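Local atomic coordinates of hypothetical protein (PDB entry 4M8R), a protein that is of unknown function but joins an N-terminal immunoglobulin-like domain to a domain related to beta-propellers. Residues Q23-G28 / G104-A109; D29-Y34 / I79-R84; D45-W50 / E91-R96. All blocks are in the same frame, centred on the assembly; numbering follows the deposited sequence.

Overall arrangement
From the N terminus the chain passes through 23-28, 29-34 and 45-50 before any of these segments meets its partner. Residues 79-84 return first and pair with 29-34, closing interaction 2; 91-96 then pairs with 45-50 to close interaction 3, and because the segments alternate these two loops cross. Residues 104-109 come last and close interaction 1 against 23-28, so the outer loop encloses both others. All three belong to the immunoglobulin-like domain. Interaction 1 attaches strand 24-25, at one edge of the sheet, to strand 99-108, whose other neighbour is strand 88-96 of interaction 3. Interactions 2 and 3 meet where I79, M81 and P82 pack on F46, about 11 Å between centres.

Interaction 1: residues Q23-G28 / G104-A109; sequences QTVKPG and GKVLLA. With PO4 (phosphate ion), chain D.
T24 and V25 run beside L107 and L108 in parallel register, making strand 24-25 an edge of the immunoglobulin-like domain; a short early strand laid parallel to the last one recalls the A' and G strands of Ig folds. The ladder has three backbone hydrogen bonds. L107 gives its N-H to Q23 O and receives that of V25 at its own O, while A109 N reaches V25 O at 3.0 Å.

The side chain of L107 lies alongside that of T24, both pointing the same way. Its CB is 3.9 Å from Q23 O and also close to T24 OG1. With CG anti to the backbone N (chi1 -179°), the chain continues past the threonine hydroxyl, and L107 CG stays 4.1 Å from T24 OG1. At the tip the CD2 branch of L107 makes the closest approach, 3.6 Å from T24 OG1.

K105 reaches away from this pairing to a phosphate ion, probably from the crystallisation liquor, that R89 and, from the second subunit, R213 and N238 also hold; K105 NZ lies 2.8 Å from both O2 and O4 of the ion.

The other face of this strand pair is apolar and turned inward, where V106 and L108 also pack on M81 and V90. V25 CG2 does the touching here, 4.0 Å from V106 CG2 and close to L108 CD1, with the V25 and L108 side chains crossing at about a right angle. The same L108 CD1 meets the ring of P27, 3.8 Å from P27 CD. The proline edge formed by CG and CD rests against A109 O, with P27 CD 3.3 Å from that oxygen.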
loop_
_atom_site.group_PDB
_atom_site.type_symbol
_atom_site.label_atom_id
_atom_site.label_comp_id
_atom_site.label_asym_id
_atom_site.label_seq_id
_atom_site.Cartn_x
_atom_site.Cartn_y
_atom_site.Cartn_z
ATOM N N GLN A 23 -17.065 -29.989 -14.386
ATOM C CA GLN A 23 -16.654 -29.660 -15.739
ATOM C C GLN A 23 -16.103 -28.247 -15.764
ATOM O O GLN A 23 -16.233 -27.491 -14.798
ATOM C CB GLN A 23 -17.837 -29.774 -16.699
ATOM C CG GLN A 23 -18.408 -31.182 -16.812
ATOM C CD GLN A 23 -19.606 -31.262 -17.750
ATOM O OE1 GLN A 23 -19.924 -30.307 -18.467
ATOM N NE2 GLN A 23 -20.281 -32.406 -17.745
ATOM N N THR A 24 -15.473 -27.900 -16.876
ATOM C CA THR A 24 -15.003 -26.549 -17.095
ATOM C C THR A 24 -16.105 -25.744 -17.788
ATOM O O THR A 24 -16.665 -26.178 -18.794
ATOM C CB THR A 24 -13.707 -26.538 -17.929
ATOM O OG1 THR A 24 -12.678 -27.231 -17.210
ATOM C CG2 THR A 24 -13.244 -25.104 -18.200
ATOM N N VAL A 25 -16.412 -24.579 -17.238
ATOM C CA VAL A 25 -17.430 -23.704 -17.806
ATOM C C VAL A 25 -16.834 -22.319 -18.025
ATOM O O VAL A 25 -15.806 -21.993 -17.446
ATOM C CB VAL A 25 -18.681 -23.623 -16.902
ATOM C CG1 VAL A 25 -19.329 -24.990 -16.778
ATOM C CG2 VAL A 25 -18.340 -23.084 -15.519
ATOM N N LYS A 26 -17.466 -21.516 -18.872
ATOM C CA LYS A 26 -16.942 -20.189 -19.207
ATOM C C LYS A 26 -17.769 -19.078 -18.565
ATOM O O LYS A 26 -18.975 -19.221 -18.389
ATOM C CB LYS A 26 -16.911 -19.997 -20.725
ATOM C CG LYS A 26 -15.835 -20.820 -21.422
ATOM C CD LYS A 26 -15.988 -20.800 -22.939
ATOM C CE LYS A 26 -17.171 -21.643 -23.398
ATOM N NZ LYS A 26 -17.061 -22.044 -24.832
ATOM N N PRO A 27 -17.119 -17.959 -18.213
ATOM C CA PRO A 27 -17.867 -16.778 -17.823
ATOM C C PRO A 27 -18.919 -16.424 -18.865
ATOM O O PRO A 27 -18.613 -16.399 -20.053
ATOM C CB PRO A 27 -16.792 -15.693 -17.761
ATOM C CG PRO A 27 -15.562 -16.426 -17.383
ATOM C CD PRO A 27 -15.668 -17.774 -18.043
ATOM N N GLY A 28 -20.145 -16.164 -18.418
ATOM C CA GLY A 28 -21.262 -15.884 -19.323
ATOM C C GLY A 28 -22.139 -17.092 -19.631
ATOM O O GLY A 28 -23.264 -16.923 -20.098
ATOM N N GLY A 104 -22.690 -28.518 -5.787
ATOM C CA GLY A 104 -21.609 -29.056 -6.601
ATOM C C GLY A 104 -20.525 -28.043 -6.897
ATOM O O GLY A 104 -20.573 -26.910 -6.416
ATOM N N LYS A 105 -19.557 -28.456 -7.706
ATOM C CA LYS A 105 -18.409 -27.625 -8.038
ATOM C C LYS A 105 -18.192 -27.584 -9.536
ATOM O O LYS A 105 -18.509 -28.538 -10.244
ATOM C CB LYS A 105 -17.157 -28.188 -7.385
ATOM C CG LYS A 105 -17.275 -28.373 -5.884
ATOM C CD LYS A 105 -16.041 -29.047 -5.310
ATOM C CE LYS A 105 -15.925 -30.490 -5.767
ATOM N NZ LYS A 105 -14.801 -31.190 -5.093
ATOM N N VAL A 106 -17.656 -26.470 -10.011
ATOM C CA VAL A 106 -17.245 -26.346 -11.399
ATOM C C VAL A 106 -15.916 -25.634 -11.458
ATOM O O VAL A 106 -15.515 -24.976 -10.503
ATOM C CB VAL A 106 -18.269 -25.573 -12.254
ATOM C CG1 VAL A 106 -19.584 -26.330 -12.323
ATOM C CG2 VAL A 106 -18.498 -24.166 -11.717
ATOM N N LEU A 107 -15.221 -25.797 -12.575
ATOM C CA LEU A 107 -14.011 -25.045 -12.847
ATOM C C LEU A 107 -14.399 -23.928 -13.804
ATOM O O LEU A 107 -14.879 -24.187 -14.912
ATOM C CB LEU A 107 -12.946 -25.950 -13.460
ATOM C CG LEU A 107 -11.589 -25.313 -13.782
ATOM C CD1 LEU A 107 -10.974 -24.660 -12.554
ATOM C CD2 LEU A 107 -10.642 -26.359 -14.350
ATOM N N LEU A 108 -14.223 -22.688 -13.363
ATOM C CA LEU A 108 -14.617 -21.520 -14.148
ATOM C C LEU A 108 -13.388 -20.925 -14.817
ATOM O O LEU A 108 -12.436 -20.543 -14.139
ATOM C CB LEU A 108 -15.277 -20.476 -13.242
ATOM C CG LEU A 108 -15.815 -19.206 -13.905
ATOM C CD1 LEU A 108 -16.906 -19.528 -14.913
ATOM C CD2 LEU A 108 -16.335 -18.257 -12.844
ATOM N N ALA A 109 -13.411 -20.839 -16.142
ATOM C CA ALA A 109 -12.280 -20.299 -16.891
ATOM C C ALA A 109 -12.086 -18.826 -16.562
ATOM O O ALA A 109 -13.011 -18.167 -16.104
ATOM C CB ALA A 109 -12.493 -20.485 -18.384
HETATM P P PO4 D . -14.459 -31.004 -1.751
HETATM O O1 PO4 D . -15.525 -30.215 -1.029
HETATM O O2 PO4 D . -13.727 -30.140 -2.749
HETATM O O3 PO4 D . -13.452 -31.557 -0.772
HETATM O O4 PO4 D . -15.151 -32.124 -2.483
#

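Interaction 2: residues D29-Y34 / I79-R84; sequences DIVHIY and IRMPYR. With PO4 (phosphate ion), chain F.
V31 and I79 face each other as an antiparallel hydrogen-bonded pair, joining strands 30-36 and 76-80 in the beta framework of the immunoglobulin-like domain. V31 N donates to I79 O at 2.8 Å, I79 N returns the bond to V31 O, and M81 N extends the ladder to D29 O. On the buried side V31 CG2 touches selenomethionine M81 at 3.6 Å from both CG and SE. I79, its CG1 between the backbone N and the carbonyl carbon (chi1 67°), brings that atom to V31 CB and its CD1 to 4.0 Å from I33 CD1.

The opposite side belongs to I30 and R80. The isoleucine's CD1 covers one face of the guanidinium, 3.4 Å above its plane and offset toward the rim.

H32 turns to the same side as I30, whose CG2 lies over one face of the imidazole. H32 NE2 donates to O2 of a phosphate ion, likely a crystallisation additive, at 2.7 Å, and ND1 is hydrogen-bonded to E20 OE2; two such anionic neighbours would tend to stabilise a protonated ring. A leucine here would probably leave the E20 carboxylate and the phosphate without this shared partner. The ion is also held by S78 OG, and its O2 lies 3.5 Å from I30 CG2.

Farther out, F46 of strand 43-50 backs I79 and M81. D29 OD2 accepts the backbone N-H of K26, tying the turn just before strand 30-36, and R80 NH1 makes a weak hydrogen bond to G28 O.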
loop_
_atom_site.group_PDB
_atom_site.type_symbol
_atom_site.label_atom_id
_atom_site.label_comp_id
_atom_site.label_asym_id
_atom_site.label_seq_id
_atom_site.Cartn_x
_atom_site.Cartn_y
_atom_site.Cartn_z
ATOM N N ASP A 29 -21.618 -18.300 -19.403
ATOM C CA ASP A 29 -22.375 -19.536 -19.620
ATOM C C ASP A 29 -23.505 -19.674 -18.620
ATOM O O ASP A 29 -23.459 -19.103 -17.524
ATOM C CB ASP A 29 -21.479 -20.781 -19.466
ATOM C CG ASP A 29 -20.613 -21.049 -20.678
ATOM O OD1 ASP A 29 -20.736 -20.326 -21.694
ATOM O OD2 ASP A 29 -19.819 -22.020 -20.618
ATOM N N ILE A 30 -24.508 -20.452 -19.009
ATOM C CA ILE A 30 -25.586 -20.850 -18.120
ATOM C C ILE A 30 -25.259 -22.200 -17.495
ATOM O O ILE A 30 -24.980 -23.164 -18.205
ATOM C CB ILE A 30 -26.912 -20.996 -18.890
ATOM C CG1 ILE A 30 -27.318 -19.672 -19.549
ATOM C CG2 ILE A 30 -28.018 -21.491 -17.967
ATOM C CD1 ILE A 30 -27.568 -18.545 -18.570
ATOM N N VAL A 31 -25.297 -22.265 -16.171
ATOM C CA VAL A 31 -25.151 -23.521 -15.441
ATOM C C VAL A 31 -26.505 -23.915 -14.854
ATOM O O VAL A 31 -27.252 -23.060 -14.382
ATOM C CB VAL A 31 -24.088 -23.385 -14.334
ATOM C CG1 VAL A 31 -24.219 -24.478 -13.281
ATOM C CG2 VAL A 31 -22.701 -23.401 -14.957
ATOM N N HIS A 32 -26.810 -25.212 -14.887
ATOM C CA HIS A 32 -28.117 -25.713 -14.479
ATOM C C HIS A 32 -28.052 -26.462 -13.169
ATOM O O HIS A 32 -27.158 -27.278 -12.950
ATOM C CB HIS A 32 -28.676 -26.639 -15.543
ATOM C CG HIS A 32 -28.796 -25.989 -16.880
ATOM N ND1 HIS A 32 -27.754 -25.947 -17.779
ATOM C CD2 HIS A 32 -29.821 -25.326 -17.460
ATOM C CE1 HIS A 32 -28.137 -25.304 -18.865
ATOM N NE2 HIS A 32 -29.388 -24.916 -18.698
ATOM N N ILE A 33 -29.024 -26.176 -12.312
ATOM C CA ILE A 33 -29.152 -26.814 -11.020
ATOM C C ILE A 33 -30.454 -27.587 -11.006
ATOM O O ILE A 33 -31.467 -27.090 -11.488
ATOM C CB ILE A 33 -29.185 -25.759 -9.908
ATOM C CG1 ILE A 33 -27.799 -25.152 -9.733
ATOM C CG2 ILE A 33 -29.660 -26.368 -8.597
ATOM C CD1 ILE A 33 -27.820 -23.851 -8.955
ATOM N N TYR A 34 -30.426 -28.791 -10.446
ATOM C CA TYR A 34 -31.613 -29.635 -10.373
ATOM C C TYR A 34 -31.833 -30.154 -8.959
ATOM O O TYR A 34 -30.935 -30.100 -8.126
ATOM C CB TYR A 34 -31.508 -30.803 -11.359
ATOM C CG TYR A 34 -30.338 -31.724 -11.122
ATOM C CD1 TYR A 34 -30.446 -32.813 -10.270
ATOM C CD2 TYR A 34 -29.124 -31.509 -11.764
ATOM C CE1 TYR A 34 -29.372 -33.667 -10.060
ATOM C CE2 TYR A 34 -28.046 -32.352 -11.563
ATOM C CZ TYR A 34 -28.174 -33.435 -10.712
ATOM O OH TYR A 34 -27.103 -34.272 -10.513
ATOM N N ILE A 79 -28.489 -20.584 -13.628
ATOM C CA ILE A 79 -27.698 -19.456 -13.136
ATOM C C ILE A 79 -26.641 -19.068 -14.154
ATOM O O ILE A 79 -26.250 -19.885 -14.981
ATOM C CB ILE A 79 -27.027 -19.769 -11.784
ATOM C CG1 ILE A 79 -25.966 -20.862 -11.930
ATOM C CG2 ILE A 79 -28.082 -20.183 -10.773
ATOM C CD1 ILE A 79 -25.320 -21.269 -10.623
ATOM N N ARG A 80 -26.209 -17.810 -14.110
ATOM C CA ARG A 80 -25.185 -17.320 -15.027
ATOM C C ARG A 80 -23.839 -17.270 -14.316
ATOM O O ARG A 80 -23.764 -16.825 -13.182
ATOM C CB ARG A 80 -25.556 -15.931 -15.564
ATOM C CG ARG A 80 -24.784 -15.553 -16.818
ATOM C CD ARG A 80 -25.320 -14.293 -17.473
ATOM N NE ARG A 80 -26.640 -14.487 -18.080
ATOM C CZ ARG A 80 -26.871 -15.097 -19.248
ATOM N NH1 ARG A 80 -25.873 -15.604 -19.973
ATOM N NH2 ARG A 80 -28.122 -15.210 -19.698
HETATM N N MSE A 81 -22.788 -17.741 -14.979
HETATM C CA MSE A 81 -21.440 -17.704 -14.413
HETATM C C MSE A 81 -20.871 -16.326 -14.647
HETATM O O MSE A 81 -20.984 -15.778 -15.744
HETATM C CB MSE A 81 -20.544 -18.769 -15.049
HETATM C CG MSE A 81 -21.080 -20.198 -14.898
HETATM SE SE MSE A 81 -21.416 -20.666 -13.012
HETATM C CE MSE A 81 -19.588 -20.501 -12.320
ATOM N N PRO A 82 -20.257 -15.733 -13.611
ATOM C CA PRO A 82 -19.784 -14.354 -13.700
ATOM C C PRO A 82 -18.429 -14.150 -14.380
ATOM O O PRO A 82 -17.593 -15.059 -14.423
ATOM C CB PRO A 82 -19.668 -13.944 -12.235
ATOM C CG PRO A 82 -19.337 -15.207 -11.526
ATOM C CD PRO A 82 -20.093 -16.280 -12.250
ATOM N N TYR A 83 -18.241 -12.937 -14.894
ATOM C CA TYR A 83 -16.949 -12.457 -15.372
ATOM C C TYR A 83 -16.161 -11.854 -14.215
ATOM O O TYR A 83 -16.656 -11.789 -13.093
ATOM C CB TYR A 83 -17.151 -11.393 -16.460
ATOM C CG TYR A 83 -17.696 -11.931 -17.763
ATOM C CD1 TYR A 83 -19.064 -12.082 -17.960
ATOM C CD2 TYR A 83 -16.838 -12.282 -18.801
ATOM C CE1 TYR A 83 -19.563 -12.582 -19.153
ATOM C CE2 TYR A 83 -17.326 -12.773 -19.995
ATOM C CZ TYR A 83 -18.690 -12.920 -20.169
ATOM O OH TYR A 83 -19.166 -13.417 -21.365
ATOM N N ARG A 84 -14.930 -11.440 -14.504
ATOM C CA ARG A 84 -14.083 -10.636 -13.607
ATOM C C ARG A 84 -13.414 -11.397 -12.462
ATOM O O ARG A 84 -12.809 -10.780 -11.588
ATOM C CB ARG A 84 -14.828 -9.401 -13.067
ATOM C CG ARG A 84 -15.390 -8.510 -14.163
ATOM C CD ARG A 84 -15.973 -7.216 -13.627
ATOM N NE ARG A 84 -16.239 -6.282 -14.721
ATOM C CZ ARG A 84 -17.298 -6.324 -15.528
ATOM N NH1 ARG A 84 -18.241 -7.249 -15.383
ATOM N NH2 ARG A 84 -17.413 -5.426 -16.502
HETATM P P PO4 F . -31.700 -22.666 -20.301
HETATM O O1 PO4 F . -32.410 -23.994 -20.456
HETATM O O2 PO4 F . -30.204 -22.883 -20.292
HETATM O O3 PO4 F . -32.030 -21.761 -21.466
HETATM O O4 PO4 F . -32.143 -22.024 -19.003
#

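Interaction 3: residues D45-W50 / E91-R96; sequences DFDFRW and EIFLNR. With PO4 (phosphate ion), chain C.
The F46 ring meets I92 at its edge: CG1 of the isoleucine lies in the ring plane, 3.9 Å from F46 CE1, and the two side chains run side by side in the same direction. On the other face of the sheet, the F93 ring has D45 O near its plane at one edge. The D47 carboxylate comes obliquely, its plane turned 60° from the ring; with CG anti to the carbonyl carbon (chi1 -81°), D47 brings OD2 to 3.6 Å from F93 CE2. F191 of the second subunit packs edge-to-face with the same ring.

These groups project from neighbouring antiparallel strands, 43-50 and 88-96, of the immunoglobulin-like domain. Two hydrogen-bonded pairs, D45 with F93 and D47 with E91, bracket the non-hydrogen-bonded pair F46 with I92 and supply four backbone hydrogen bonds.

The F46 side packs inward on A67, P82 and V90, whereas D47, E91 and F93 face the second subunit. The buried acids have partners: D45 OD2 forms a salt bridge with R100, D47 OD1 one with K234 of the second subunit, and E91 OE2 takes a hydrogen bond from S102.

Further along, R49 presents its guanidinium edge to another phosphate, also bound by R213 of the second subunit. R49 NH1 reaches O3 of the ion at 2.8 Å and NH2 bonds to O2, both nearly straight.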
loop_
_atom_site.group_PDB
_atom_site.type_symbol
_atom_site.label_atom_id
_atom_site.label_comp_id
_atom_site.label_asym_id
_atom_site.label_seq_id
_atom_site.Cartn_x
_atom_site.Cartn_y
_atom_site.Cartn_z
ATOM N N ASP A 45 -25.393 -19.062 -4.059
ATOM C CA ASP A 45 -24.121 -18.418 -3.721
ATOM C C ASP A 45 -22.948 -19.162 -4.344
ATOM O O ASP A 45 -22.975 -20.385 -4.472
ATOM C CB ASP A 45 -23.908 -18.419 -2.203
ATOM C CG ASP A 45 -24.705 -17.354 -1.493
ATOM O OD1 ASP A 45 -24.802 -16.215 -2.011
ATOM O OD2 ASP A 45 -25.218 -17.658 -0.397
ATOM N N PHE A 46 -21.913 -18.403 -4.694
ATOM C CA PHE A 46 -20.653 -18.950 -5.175
ATOM C C PHE A 46 -19.572 -18.738 -4.131
ATOM O O PHE A 46 -19.546 -17.697 -3.474
ATOM C CB PHE A 46 -20.184 -18.198 -6.415
ATOM C CG PHE A 46 -21.046 -18.381 -7.627
ATOM C CD1 PHE A 46 -21.422 -19.645 -8.054
ATOM C CD2 PHE A 46 -21.414 -17.279 -8.390
ATOM C CE1 PHE A 46 -22.183 -19.804 -9.202
ATOM C CE2 PHE A 46 -22.176 -17.432 -9.532
ATOM C CZ PHE A 46 -22.562 -18.695 -9.939
ATOM N N ASP A 47 -18.676 -19.714 -3.997
ATOM C CA ASP A 47 -17.393 -19.515 -3.328
ATOM C C ASP A 47 -16.288 -19.821 -4.341
ATOM O O ASP A 47 -16.314 -20.858 -4.994
ATOM C CB ASP A 47 -17.253 -20.425 -2.097
ATOM C CG ASP A 47 -17.980 -19.876 -0.852
ATOM O OD1 ASP A 47 -18.666 -18.828 -0.927
ATOM O OD2 ASP A 47 -17.860 -20.505 0.224
ATOM N N PHE A 48 -15.323 -18.913 -4.464
ATOM C CA PHE A 48 -14.237 -19.038 -5.437
ATOM C C PHE A 48 -12.910 -19.342 -4.746
ATOM O O PHE A 48 -12.612 -18.782 -3.691
ATOM C CB PHE A 48 -14.079 -17.733 -6.227
ATOM C CG PHE A 48 -15.289 -17.356 -7.039
ATOM C CD1 PHE A 48 -16.384 -16.750 -6.441
ATOM C CD2 PHE A 48 -15.314 -17.566 -8.403
ATOM C CE1 PHE A 48 -17.489 -16.388 -7.189
ATOM C CE2 PHE A 48 -16.415 -17.211 -9.156
ATOM C CZ PHE A 48 -17.507 -16.626 -8.547
ATOM N N ARG A 49 -12.116 -20.213 -5.360
ATOM C CA ARG A 49 -10.746 -20.482 -4.923
ATOM C C ARG A 49 -9.833 -20.481 -6.141
ATOM O O ARG A 49 -10.102 -21.187 -7.104
ATOM C CB ARG A 49 -10.668 -21.837 -4.238
ATOM C CG ARG A 49 -9.305 -22.145 -3.627
ATOM C CD ARG A 49 -9.068 -23.646 -3.532
ATOM N NE ARG A 49 -8.923 -24.254 -4.855
ATOM C CZ ARG A 49 -8.826 -25.561 -5.082
ATOM N NH1 ARG A 49 -8.852 -26.430 -4.074
ATOM N NH2 ARG A 49 -8.711 -26.002 -6.328
ATOM N N TRP A 50 -8.765 -19.690 -6.105
ATOM C CA TRP A 50 -7.855 -19.607 -7.246
ATOM C C TRP A 50 -6.374 -19.520 -6.879
ATOM O O TRP A 50 -6.014 -19.091 -5.790
ATOM C CB TRP A 50 -8.231 -18.427 -8.143
ATOM C CG TRP A 50 -8.018 -17.074 -7.533
ATOM C CD1 TRP A 50 -6.846 -16.393 -7.453
ATOM C CD2 TRP A 50 -9.016 -16.225 -6.959
ATOM N NE1 TRP A 50 -7.045 -15.177 -6.852
ATOM C CE2 TRP A 50 -8.368 -15.045 -6.541
ATOM C CE3 TRP A 50 -10.397 -16.345 -6.757
ATOM C CZ2 TRP A 50 -9.049 -13.986 -5.923
ATOM C CZ3 TRP A 50 -11.078 -15.290 -6.139
ATOM C CH2 TRP A 50 -10.396 -14.127 -5.730
ATOM N N GLU A 91 -17.501 -23.387 -5.960
ATOM C CA GLU A 91 -18.483 -24.223 -5.293
ATOM C C GLU A 91 -19.807 -23.476 -5.256
ATOM O O GLU A 91 -19.848 -22.290 -4.910
ATOM C CB GLU A 91 -18.039 -24.587 -3.880
ATOM C CG GLU A 91 -18.949 -25.613 -3.219
ATOM C CD GLU A 91 -18.320 -26.309 -2.027
ATOM O OE1 GLU A 91 -17.251 -25.862 -1.547
ATOM O OE2 GLU A 91 -18.911 -27.307 -1.560
ATOM N N ILE A 92 -20.874 -24.185 -5.622
ATOM C CA ILE A 92 -22.200 -23.606 -5.799
ATOM C C ILE A 92 -23.112 -24.061 -4.666
ATOM O O ILE A 92 -23.290 -25.260 -4.450
ATOM C CB ILE A 92 -22.787 -24.032 -7.157
ATOM C CG1 ILE A 92 -21.861 -23.580 -8.287
ATOM C CG2 ILE A 92 -24.175 -23.444 -7.367
ATOM C CD1 ILE A 92 -22.193 -24.178 -9.633
ATOM N N PHE A 93 -23.682 -23.093 -3.949
ATOM C CA PHE A 93 -24.506 -23.362 -2.774
ATOM C C PHE A 93 -25.941 -22.892 -2.964
ATOM O O PHE A 93 -26.177 -21.791 -3.458
ATOM C CB PHE A 93 -23.941 -22.626 -1.555
ATOM C CG PHE A 93 -22.573 -23.074 -1.147
ATOM C CD1 PHE A 93 -22.412 -24.129 -0.262
ATOM C CD2 PHE A 93 -21.445 -22.427 -1.627
ATOM C CE1 PHE A 93 -21.151 -24.537 0.126
ATOM C CE2 PHE A 93 -20.179 -22.832 -1.244
ATOM C CZ PHE A 93 -20.031 -23.888 -0.367
ATOM N N LEU A 94 -26.895 -23.712 -2.538
ATOM C CA LEU A 94 -28.277 -23.265 -2.409
ATOM C C LEU A 94 -28.418 -22.517 -1.087
ATOM O O LEU A 94 -28.021 -23.026 -0.043
ATOM C CB LEU A 94 -29.236 -24.450 -2.422
ATOM C CG LEU A 94 -30.724 -24.092 -2.434
ATOM C CD1 LEU A 94 -31.082 -23.309 -3.685
ATOM C CD2 LEU A 94 -31.571 -25.351 -2.327
ATOM N N ASN A 95 -28.980 -21.313 -1.139
ATOM C CA ASN A 95 -29.126 -20.466 0.043
ATOM C C ASN A 95 -30.602 -20.220 0.332
ATOM O O ASN A 95 -31.263 -19.484 -0.398
ATOM C CB ASN A 95 -28.381 -19.137 -0.175
ATOM C CG ASN A 95 -28.417 -18.224 1.040
ATOM O OD1 ASN A 95 -28.888 -18.601 2.112
ATOM N ND2 ASN A 95 -27.916 -17.004 0.870
ATOM N N ARG A 96 -31.115 -20.856 1.384
ATOM C CA ARG A 96 -32.489 -20.647 1.830
ATOM C C ARG A 96 -32.480 -19.909 3.165
ATOM O O ARG A 96 -32.370 -20.532 4.222
ATOM C CB ARG A 96 -33.234 -21.991 1.939
ATOM C CG ARG A 96 -34.658 -21.883 2.485
ATOM C CD ARG A 96 -35.678 -22.612 1.627
ATOM N NE ARG A 96 -35.671 -24.062 1.818
ATOM C CZ ARG A 96 -35.553 -24.979 0.856
ATOM N NH1 ARG A 96 -35.417 -24.645 -0.424
ATOM N NH2 ARG A 96 -35.575 -26.262 1.187
HETATM P P PO4 C . -9.083 -29.740 -6.003
HETATM O O1 PO4 C . -10.582 -29.710 -6.235
HETATM O O2 PO4 C . -8.378 -28.932 -7.062
HETATM O O3 PO4 C . -8.769 -29.156 -4.657
HETATM O O4 PO4 C . -8.605 -31.167 -6.004
#